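Succinate-semialdehyde dehydrogenase (Synechococcus sp., PDB 4ITA) probably catalyses the NADP-dependent oxidation of succinic semialdehyde to succinate, as a member of the aldehyde dehydrogenase family. Local coordinates at residues Q39-R42 with R43-F46. Sequence-based numbering, arbitrary orientation.
Sequences QAYR and RTSF. With EDO (1,2-ethanediol), chain S.
T44 lays its hydroxyl over one face of the Y41 ring, OG1 standing 3.8 Å above the ring plane and displaced toward the rim at CD1. The same oxygen donates to the backbone of that tyrosine: T44 OG1 lies 2.7 Å from Y41 O, in the plane of the carbonyl and at a C=O...donor angle of 149°. With chi1 of 59°, OG1 is tucked between its own backbone N and carbonyl carbon, the rotamer that turns the hydroxyl back over the preceding turn. Y41 O is gripped twice, because T44 N also donates to it over 3.0 Å, this time from well above the carbonyl plane. One residue earlier, R43 N reaches A40 O, likewise at 3.0 Å; each of the two amides thus bonds the carbonyl three residues back as the chain leaves the helix. The Y41 ring swings inward, CG anti to the backbone N, its OH bonded to L147 O and its sides touching R49 and W52, while R49 NE also bonds T44 OG1.

R42 and R43 cross at a slant, their guanidinium planes nearly perpendicular. R43 runs its aliphatic part back along the helix end, CD coming 3.7 Å from Q39 O, whereas R42 NH1 makes a weak, in-plane bond to Q39 OE1. R42 NH2 also forms a long, weak ion pair with D409 OD1 of the second subunit. An ethanediol, probably from the crystallisation liquor, donates weakly to R42 O.

A type I beta turn from Y41 to T44, followed at once by the S45 N-cap, makes a tight surface connection between helices 24-41 and 46-62 of the aldehyde dehydrogenase fold.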
ATOM      1  N   GLN A  39     -14.763   6.978 -17.189  1.00  8.29           N
ATOM      2  CA  GLN A  39     -15.894   7.792 -16.762  1.00 10.79           C
ATOM      3  C   GLN A  39     -17.221   7.082 -17.002  1.00 10.08           C
ATOM      4  O   GLN A  39     -18.151   7.207 -16.203  1.00 12.43           O
ATOM      5  CB  GLN A  39     -15.858   9.170 -17.426  1.00 12.30           C
ATOM      6  CG  GLN A  39     -14.860  10.091 -16.760  1.00 15.07           C
ATOM      7  CD  GLN A  39     -15.075  10.162 -15.253  1.00 20.78           C
ATOM      8  OE1 GLN A  39     -16.204  10.293 -14.773  1.00 28.33           O
ATOM      9  NE2 GLN A  39     -13.987  10.055 -14.501  1.00 31.03           N
ATOM     10  N   ALA A  40     -17.289   6.287 -18.067  1.00  9.15           N
ATOM     11  CA  ALA A  40     -18.480   5.494 -18.335  1.00  9.48           C
ATOM     12  C   ALA A  40     -18.431   4.148 -17.616  1.00  9.08           C
ATOM     13  O   ALA A  40     -19.438   3.682 -17.093  1.00 10.19           O
ATOM     14  CB  ALA A  40     -18.661   5.288 -19.828  1.00 12.96           C
ATOM     15  N   TYR A  41     -17.250   3.536 -17.578  1.00  8.54           N
ATOM     16  CA  TYR A  41     -17.107   2.186 -17.051  1.00  7.95           C
ATOM     17  C   TYR A  41     -17.395   2.122 -15.554  1.00  8.23           C
ATOM     18  O   TYR A  41     -17.964   1.145 -15.063  1.00  8.43           O
ATOM     19  CB  TYR A  41     -15.725   1.614 -17.384  1.00  7.38           C
ATOM     20  CG  TYR A  41     -15.579   0.150 -17.041  1.00  5.41           C
ATOM     21  CD1 TYR A  41     -16.315  -0.818 -17.721  1.00  6.38           C
ATOM     22  CD2 TYR A  41     -14.709  -0.267 -16.048  1.00  5.94           C
ATOM     23  CE1 TYR A  41     -16.190  -2.159 -17.419  1.00  6.47           C
ATOM     24  CE2 TYR A  41     -14.571  -1.616 -15.736  1.00  6.96           C
ATOM     25  CZ  TYR A  41     -15.328  -2.555 -16.417  1.00  5.85           C
ATOM     26  OH  TYR A  41     -15.205  -3.891 -16.123  1.00  7.52           O
ATOM     27  N   ARG A  42     -17.029   3.178 -14.834  1.00  7.76           N
ATOM     28  CA  ARG A  42     -17.271   3.237 -13.397  1.00 10.06           C
ATOM     29  C   ARG A  42     -18.775   3.217 -13.097  1.00  9.52           C
ATOM     30  O   ARG A  42     -19.174   2.906 -11.978  1.00 11.78           O
ATOM     31  CB  ARG A  42     -16.591   4.474 -12.782  1.00  9.52           C
ATOM     32  CG  ARG A  42     -17.329   5.784 -13.077  1.00  9.94           C
ATOM     33  CD  ARG A  42     -16.484   7.046 -12.905  1.00 14.94           C
ATOM     34  NE  ARG A  42     -15.950   7.234 -11.562  1.00 21.55           N
ATOM     35  CZ  ARG A  42     -15.410   8.372 -11.134  1.00 20.43           C
ATOM     36  NH1 ARG A  42     -15.361   9.426 -11.944  1.00 19.18           N
ATOM     37  NH2 ARG A  42     -14.927   8.462  -9.902  1.00 22.96           N
ATOM     38  N   ARG A  43     -19.599   3.533 -14.091  1.00  8.96           N
ATOM     39  CA  ARG A  43     -21.055   3.550 -13.924  1.00 11.66           C
ATOM     40  C   ARG A  43     -21.728   2.247 -14.339  1.00 12.33           C
ATOM     41  O   ARG A  43     -22.939   2.095 -14.159  1.00 14.22           O
ATOM     42  CB  ARG A  43     -21.674   4.714 -14.706  1.00 15.08           C
ATOM     43  CG  ARG A  43     -21.277   6.090 -14.182  1.00 17.80           C
ATOM     44  CD  ARG A  43     -21.725   7.220 -15.105  1.00 26.28           C
ATOM     45  NE  ARG A  43     -23.175   7.407 -15.118  1.00 38.34           N
ATOM     46  CZ  ARG A  43     -23.856   8.068 -14.185  1.00 44.33           C
ATOM     47  NH1 ARG A  43     -23.225   8.600 -13.144  1.00 40.62           N
ATOM     48  NH2 ARG A  43     -25.174   8.190 -14.286  1.00 45.26           N
ATOM     49  N   THR A  44     -20.969   1.307 -14.904  1.00  9.93           N
ATOM     50  CA  THR A  44     -21.548   0.016 -15.282  1.00 10.60           C
ATOM     51  C   THR A  44     -21.951  -0.789 -14.060  1.00  9.38           C
ATOM     52  O   THR A  44     -21.399  -0.624 -12.976  1.00 10.64           O
ATOM     53  CB  THR A  44     -20.599  -0.853 -16.136  1.00 10.48           C
ATOM     54  OG1 THR A  44     -19.377  -1.108 -15.419  1.00  8.98           O
ATOM     55  CG2 THR A  44     -20.303  -0.187 -17.472  1.00  9.41           C
ATOM     56  N   SER A  45     -22.928  -1.666 -14.240  1.00  9.23           N
ATOM     57  CA  SER A  45     -23.341  -2.537 -13.154  1.00  9.10           C
ATOM     58  C   SER A  45     -22.397  -3.720 -13.033  1.00  7.93           C
ATOM     59  O   SER A  45     -21.708  -4.097 -13.994  1.00  8.99           O
ATOM     60  CB  SER A  45     -24.756  -3.051 -13.404  1.00 10.71           C
ATOM     61  OG  SER A  45     -24.763  -3.903 -14.535  1.00 14.40           O
ATOM     62  N   PHE A  46     -22.366  -4.310 -11.847  1.00  8.06           N
ATOM     63  CA  PHE A  46     -21.650  -5.557 -11.664  1.00  8.36           C
ATOM     64  C   PHE A  46     -22.121  -6.643 -12.627  1.00  7.62           C
ATOM     65  O   PHE A  46     -21.321  -7.464 -13.053  1.00  8.06           O
ATOM     66  CB  PHE A  46     -21.751  -6.032 -10.214  1.00  8.82           C
ATOM     67  CG  PHE A  46     -20.858  -5.279  -9.276  1.00  7.56           C
ATOM     68  CD1 PHE A  46     -19.475  -5.382  -9.385  1.00  7.75           C
ATOM     69  CD2 PHE A  46     -21.392  -4.453  -8.291  1.00  9.15           C
ATOM     70  CE1 PHE A  46     -18.642  -4.687  -8.517  1.00  8.75           C
ATOM     71  CE2 PHE A  46     -20.564  -3.754  -7.418  1.00  9.79           C
ATOM     72  CZ  PHE A  46     -19.187  -3.866  -7.533  1.00  9.44           C
TER
HETATM   73  C1  EDO S 517     -17.883   1.521  -9.755  1.00 19.10           C
HETATM   74  O1  EDO S 517     -18.217   2.862  -9.355  1.00 22.71           O
HETATM   75  C2  EDO S 517     -18.327   0.465  -8.746  1.00 15.37           C
HETATM   76  O2  EDO S 517     -17.317  -0.543  -8.564  1.00 18.56           O